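Local coordinates for protein putative isomerase (Streptomyces coelicolor A3, PDB 2OQH) that probably acts on acid sugars as a member of the enolase superfamily, perhaps dehydrating D-glucarate to 5-dehydro-4-deoxy-D-glucarate, at residues E31-V36 with W47-W52; V8-V13 with P55-V60. All blocks are in the same frame, centred on the assembly; numbering follows the deposited sequence.

Contact 1 (E31-V36 with W47-W52); sequences ETRTVV and WGETMW
Thr34 and Val36 pair with Thr50 and Gly48 as the hydrogen-bonded rungs of a buried antiparallel β-hairpin, formed by strands 31-40 and 45-51 of the N-terminal domain. Thr34 and Thr50 exchange both backbone bonds, as do Val36 and Gly48; the straightest runs from Val36 N to Gly48 O (2.8 Å, 168° at the hydrogen). Between these rungs lies the non-hydrogen-bonded pair Val35-Glu49, where Val35 CG1, anti to the backbone N (chi1 -176°), meets the Trp47 ring edge-on at CE3 (3.7 Å). The hairpin supplies the middle strand and one outer strand of the three-stranded sheet in the capping domain of the enolase superfamily. On the Val35-Glu49 face, Arg33 folds back through bends at chi2 and chi3, bringing NE to Glu49 OE2 at 2.7 Å. The hydrogen bond within this salt bridge is weak, bent to 122° at the hydrogen, and the guanidinium and carboxylate planes stand steeply to each other; the Thr50-Met51 peptide lies over one face of the guanidinium. Glu49 also accepts backbone N-H groups of Leu302 and Ala305, tying the hairpin to the barrel domain. A leucine in place of Arg33 would probably leave the buried Glu49 carboxylate without its cationic mate and strip the cover from the Thr50-Met51 peptide. At the end of the ladder Thr34 OG1 donates to Trp52 O (2.7 Å), while a water gives a hydrogen to Thr32 O (2.8 Å) and accepts one from Arg33 NH1 (3.2 Å). On the other face, Thr50 CG2 touches Thr34 CB (3.9 Å), and Thr50 OG1 bonds to Ala95 O of helix 85-112.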
loop_
_atom_site.group_PDB
_atom_site.type_symbol
_atom_site.label_atom_id
_atom_site.label_comp_id
_atom_site.label_asym_id
_atom_site.label_seq_id
_atom_site.Cartn_x
_atom_site.Cartn_y
_atom_site.Cartn_z
ATOM N N GLU A 31 -3.794 4.635 15.133
ATOM C CA GLU A 31 -2.660 4.209 14.323
ATOM C C GLU A 31 -1.395 5.040 14.571
ATOM O O GLU A 31 -1.461 6.241 14.852
ATOM C CB GLU A 31 -3.052 4.278 12.850
ATOM C CG GLU A 31 -1.961 3.895 11.888
ATOM C CD GLU A 31 -2.445 3.920 10.463
ATOM O OE1 GLU A 31 -2.963 2.885 9.980
ATOM O OE2 GLU A 31 -2.325 4.991 9.832
ATOM N N THR A 32 -0.241 4.391 14.464
ATOM C CA THR A 32 1.027 5.070 14.677
ATOM C C THR A 32 1.813 5.166 13.368
ATOM O O THR A 32 1.907 4.191 12.623
ATOM C CB THR A 32 1.865 4.325 15.747
ATOM O OG1 THR A 32 1.187 4.382 17.012
ATOM C CG2 THR A 32 3.231 4.958 15.895
ATOM N N ARG A 33 2.368 6.347 13.093
ATOM C CA ARG A 33 3.141 6.586 11.877
ATOM C C ARG A 33 4.361 7.464 12.158
ATOM O O ARG A 33 4.354 8.275 13.085
ATOM C CB ARG A 33 2.274 7.286 10.822
ATOM C CG ARG A 33 0.947 6.600 10.526
ATOM C CD ARG A 33 1.134 5.316 9.738
ATOM N NE ARG A 33 1.658 5.570 8.399
ATOM C CZ ARG A 33 1.752 4.642 7.448
ATOM N NH1 ARG A 33 1.356 3.400 7.691
ATOM N NH2 ARG A 33 2.233 4.954 6.252
ATOM N N THR A 34 5.402 7.301 11.348
ATOM C CA THR A 34 6.617 8.094 11.479
ATOM C C THR A 34 6.618 9.141 10.366
ATOM O O THR A 34 6.433 8.807 9.194
ATOM C CB THR A 34 7.888 7.217 11.339
ATOM O OG1 THR A 34 8.026 6.378 12.492
ATOM C CG2 THR A 34 9.134 8.093 11.199
ATOM N N VAL A 35 6.810 10.406 10.732
ATOM C CA VAL A 35 6.837 11.489 9.750
ATOM C C VAL A 35 8.233 12.092 9.682
ATOM O O VAL A 35 8.886 12.292 10.708
ATOM C CB VAL A 35 5.839 12.605 10.110
ATOM C CG1 VAL A 35 5.822 13.653 9.011
ATOM C CG2 VAL A 35 4.451 12.018 10.305
ATOM N N VAL A 36 8.686 12.388 8.470
ATOM C CA VAL A 36 10.019 12.947 8.273
ATOM C C VAL A 36 9.967 14.241 7.474
ATOM O O VAL A 36 9.132 14.383 6.580
ATOM C CB VAL A 36 10.920 11.939 7.515
ATOM C CG1 VAL A 36 12.286 12.554 7.232
ATOM C CG2 VAL A 36 11.054 10.654 8.326
ATOM N N TRP A 47 8.260 16.457 2.854
ATOM C CA TRP A 47 7.665 15.634 3.900
ATOM C C TRP A 47 7.412 14.208 3.454
ATOM O O TRP A 47 7.084 13.953 2.294
ATOM C CB TRP A 47 6.342 16.236 4.375
ATOM C CG TRP A 47 6.509 17.550 5.059
ATOM C CD1 TRP A 47 6.624 18.769 4.470
ATOM C CD2 TRP A 47 6.636 17.769 6.471
ATOM N NE1 TRP A 47 6.813 19.741 5.425
ATOM C CE2 TRP A 47 6.824 19.152 6.663
ATOM C CE3 TRP A 47 6.607 16.927 7.594
ATOM C CZ2 TRP A 47 6.988 19.720 7.937
ATOM C CZ3 TRP A 47 6.771 17.490 8.867
ATOM C CH2 TRP A 47 6.958 18.874 9.023
ATOM N N GLY A 48 7.557 13.285 4.397
ATOM C CA GLY A 48 7.333 11.880 4.114
ATOM C C GLY A 48 6.689 11.228 5.318
ATOM O O GLY A 48 6.879 11.676 6.451
ATOM N N GLU A 49 5.922 10.173 5.077
ATOM C CA GLU A 49 5.243 9.460 6.144
ATOM C C GLU A 49 5.407 7.974 5.876
ATOM O O GLU A 49 5.305 7.532 4.728
ATOM C CB GLU A 49 3.755 9.813 6.153
ATOM C CG GLU A 49 2.923 9.025 7.149
ATOM C CD GLU A 49 1.500 8.789 6.659
ATOM O OE1 GLU A 49 0.918 9.700 6.032
ATOM O OE2 GLU A 49 0.960 7.690 6.909
ATOM N N THR A 50 5.667 7.204 6.925
ATOM C CA THR A 50 5.837 5.773 6.749
ATOM C C THR A 50 5.246 5.041 7.951
ATOM O O THR A 50 4.757 5.666 8.887
ATOM C CB THR A 50 7.333 5.422 6.552
ATOM O OG1 THR A 50 7.447 4.083 6.056
ATOM C CG2 THR A 50 8.101 5.547 7.857
HETATM N N MSE A 51 5.299 3.715 7.928
HETATM C CA MSE A 51 4.723 2.904 8.991
HETATM C C MSE A 51 5.458 2.880 10.331
HETATM O O MSE A 51 6.628 3.252 10.435
HETATM C CB MSE A 51 4.571 1.473 8.493
HETATM C CG MSE A 51 5.868 0.696 8.516
HETATM SE SE MSE A 51 5.711 -1.012 7.650
HETATM C CE MSE A 51 4.649 -1.967 8.947
ATOM N N TRP A 52 4.733 2.424 11.350
ATOM C CA TRP A 52 5.224 2.282 12.718
ATOM C C TRP A 52 5.870 3.505 13.342
ATOM O O TRP A 52 5.985 4.553 12.712
ATOM C CB TRP A 52 6.173 1.085 12.790
ATOM C CG TRP A 52 5.462 -0.224 12.610
ATOM C CD1 TRP A 52 4.340 -0.453 11.861
ATOM C CD2 TRP A 52 5.848 -1.495 13.148
ATOM N NE1 TRP A 52 4.009 -1.784 11.901
ATOM C CE2 TRP A 52 4.918 -2.447 12.681
ATOM C CE3 TRP A 52 6.894 -1.922 13.977
ATOM C CZ2 TRP A 52 5.001 -3.804 13.016
ATOM C CZ3 TRP A 52 6.976 -3.277 14.309
ATOM C CH2 TRP A 52 6.035 -4.196 13.827
HETATM O O HOH W 1 1.509 2.148 10.680
#

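Contact 2 (V8-V13 with P55-V60)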
loop_
_atom_site.group_PDB
_atom_site.type_symbol
_atom_site.label_atom_id
_atom_site.label_comp_id
_atom_site.label_asym_id
_atom_site.label_seq_id
_atom_site.Cartn_x
_atom_site.Cartn_y
_atom_site.Cartn_z
ATOM N N VAL A 8 17.164 16.978 8.833
ATOM C CA VAL A 8 16.310 15.806 8.689
ATOM C C VAL A 8 15.701 15.591 10.066
ATOM O O VAL A 8 16.391 15.151 10.992
ATOM C CB VAL A 8 17.114 14.536 8.315
ATOM C CG1 VAL A 8 16.161 13.362 8.146
ATOM C CG2 VAL A 8 17.905 14.767 7.035
ATOM N N ASP A 9 14.420 15.917 10.211
ATOM C CA ASP A 9 13.739 15.765 11.493
ATOM C C ASP A 9 12.686 14.671 11.450
ATOM O O ASP A 9 11.958 14.528 10.461
ATOM C CB ASP A 9 13.115 17.096 11.892
ATOM C CG ASP A 9 14.159 18.155 12.163
ATOM O OD1 ASP A 9 14.963 17.949 13.098
ATOM O OD2 ASP A 9 14.187 19.173 11.442
ATOM N N VAL A 10 12.598 13.910 12.533
ATOM C CA VAL A 10 11.664 12.797 12.592
ATOM C C VAL A 10 10.713 12.865 13.778
ATOM O O VAL A 10 11.127 13.136 14.906
ATOM C CB VAL A 10 12.433 11.456 12.664
ATOM C CG1 VAL A 10 11.495 10.298 12.367
ATOM C CG2 VAL A 10 13.606 11.476 11.689
ATOM N N TRP A 11 9.433 12.624 13.507
ATOM C CA TRP A 11 8.403 12.626 14.543
ATOM C C TRP A 11 7.655 11.309 14.450
ATOM O O TRP A 11 7.526 10.745 13.371
ATOM C CB TRP A 11 7.373 13.737 14.312
ATOM C CG TRP A 11 7.855 15.150 14.487
ATOM C CD1 TRP A 11 7.815 15.899 15.632
ATOM C CD2 TRP A 11 8.389 16.003 13.465
ATOM N NE1 TRP A 11 8.284 17.170 15.379
ATOM C CE2 TRP A 11 8.644 17.259 14.056
ATOM C CE3 TRP A 11 8.675 15.828 12.103
ATOM C CZ2 TRP A 11 9.171 18.338 13.330
ATOM C CZ3 TRP A 11 9.201 16.907 11.380
ATOM C CH2 TRP A 11 9.442 18.139 11.997
ATOM N N VAL A 12 7.176 10.821 15.586
ATOM C CA VAL A 12 6.368 9.609 15.615
ATOM C C VAL A 12 5.030 10.133 16.118
ATOM O O VAL A 12 4.976 10.857 17.110
ATOM C CB VAL A 12 6.911 8.546 16.594
ATOM C CG1 VAL A 12 5.940 7.373 16.674
ATOM C CG2 VAL A 12 8.260 8.041 16.112
ATOM N N VAL A 13 3.952 9.794 15.424
ATOM C CA VAL A 13 2.641 10.289 15.810
ATOM C C VAL A 13 1.565 9.209 15.853
ATOM O O VAL A 13 1.688 8.164 15.205
ATOM C CB VAL A 13 2.182 11.391 14.840
ATOM C CG1 VAL A 13 3.203 12.516 14.803
ATOM C CG2 VAL A 13 2.010 10.805 13.445
ATOM N N PRO A 55 10.773 2.050 16.456
ATOM C CA PRO A 55 11.837 1.418 15.666
ATOM C C PRO A 55 12.143 2.038 14.289
ATOM O O PRO A 55 13.309 2.117 13.885
ATOM C CB PRO A 55 11.382 -0.042 15.582
ATOM C CG PRO A 55 9.893 0.065 15.605
ATOM C CD PRO A 55 9.640 1.132 16.660
ATOM N N VAL A 56 11.116 2.483 13.571
ATOM C CA VAL A 56 11.347 3.072 12.256
ATOM C C VAL A 56 11.972 4.449 12.405
ATOM O O VAL A 56 12.872 4.823 11.644
ATOM C CB VAL A 56 10.044 3.196 11.446
ATOM C CG1 VAL A 56 10.335 3.843 10.101
ATOM C CG2 VAL A 56 9.429 1.820 11.236
ATOM N N ALA A 57 11.490 5.199 13.392
ATOM C CA ALA A 57 12.014 6.527 13.655
ATOM C C ALA A 57 13.490 6.419 14.039
ATOM O O ALA A 57 14.289 7.279 13.684
ATOM C CB ALA A 57 11.228 7.185 14.776
ATOM N N ALA A 58 13.856 5.355 14.749
ATOM C CA ALA A 58 15.246 5.174 15.164
ATOM C C ALA A 58 16.175 4.969 13.967
ATOM O O ALA A 58 17.290 5.490 13.938
ATOM C CB ALA A 58 15.363 3.992 16.117
ATOM N N ILE A 59 15.713 4.208 12.981
ATOM C CA ILE A 59 16.506 3.937 11.787
ATOM C C ILE A 59 16.740 5.218 10.991
ATOM O O ILE A 59 17.848 5.464 10.508
ATOM C CB ILE A 59 15.806 2.897 10.878
ATOM C CG1 ILE A 59 15.606 1.586 11.638
ATOM C CG2 ILE A 59 16.645 2.637 9.630
ATOM C CD1 ILE A 59 14.798 0.559 10.869
ATOM N N VAL A 60 15.702 6.036 10.856
ATOM C CA VAL A 60 15.828 7.279 10.108
ATOM C C VAL A 60 16.852 8.203 10.750
ATOM O O VAL A 60 17.681 8.798 10.063
ATOM C CB VAL A 60 14.497 8.030 10.019
ATOM C CG1 VAL A 60 14.669 9.284 9.167
ATOM C CG2 VAL A 60 13.435 7.127 9.425
#
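Val10 of strand 8-13 meets Ala57 and Val60 of helix 55-60 in a small, wholly apolar strand-to-helix contact without hydrogen bonds between the two segments. The axes run almost exactly antiparallel, 179° between their N-to-C directions, and come within 8.6 Å. Such spacing suits the short side chains at the interface: valines on the strand, an alanine and a valine on the helix. Val10 can be followed outward. Its CB points toward the helix but stands back from it, 4.9 Å from Ala57 CB, leaving the touching to its two methyls. CG1, anti to the backbone N (chi1 -165°), rests against Ala57 CB at 3.9 Å, with Ala57 CA just behind. CG2, anti to the carbonyl carbon, heads for the next turn of the helix and touches Val60 CG1 at 3.5 Å, close also to Val60 CB. The branched residue thus straddles two helix positions three residues apart, one methyl on each. Ala57 CB is held on a second side by Val12, whose CG2 presses to 3.4 Å, tighter than usual van der Waals contact. Toward the start of the strand, beyond Val10, Val8 CG1 reaches Val60 CG1 only loosely, at 4.5 Å. Strand positions two apart, Val8, Val10 and Val12, thereby put their methyls on the same helix flank. A polar tie lies just past the segment, where Arg61 NH2 bonds to Val10 O. Farther round the helix, Ile59 packs on Tyr89 and Ala96 of helix 85-112, and Val60 shares Ala96. A helix laid on one face of a three-stranded antiparallel sheet, with helix 85-112 beside it, fits the α+β build of the enolase-superfamily N-terminal capping domain.

Strand 31-40, one half of contact 1, is the middle strand of the sheet, between strand 45-51 and strand 5-15 of contact 2; the contact centres are 8 Å apart. Probable backbone hydrogen bonds, Val35 N to Trp11 O and Arg33 O to Val13 N (both 2.8 Å), stitch strand 8-13 of contact 2 to the hairpin of contact 1. On the face that carries the helix, Thr34 CG2 packs on Val10 CG1 (3.4 Å), and Val56 CG2 of the helix comes to 3.2 Å from Met51 O, where strand 45-51 leads into helix 54-63. Contact 2 thus layers the helix on the sheet that contact 1 helps build, while contact 1 lies nearer the chain's centre. In the enolase superfamily this domain caps the barrel's active site.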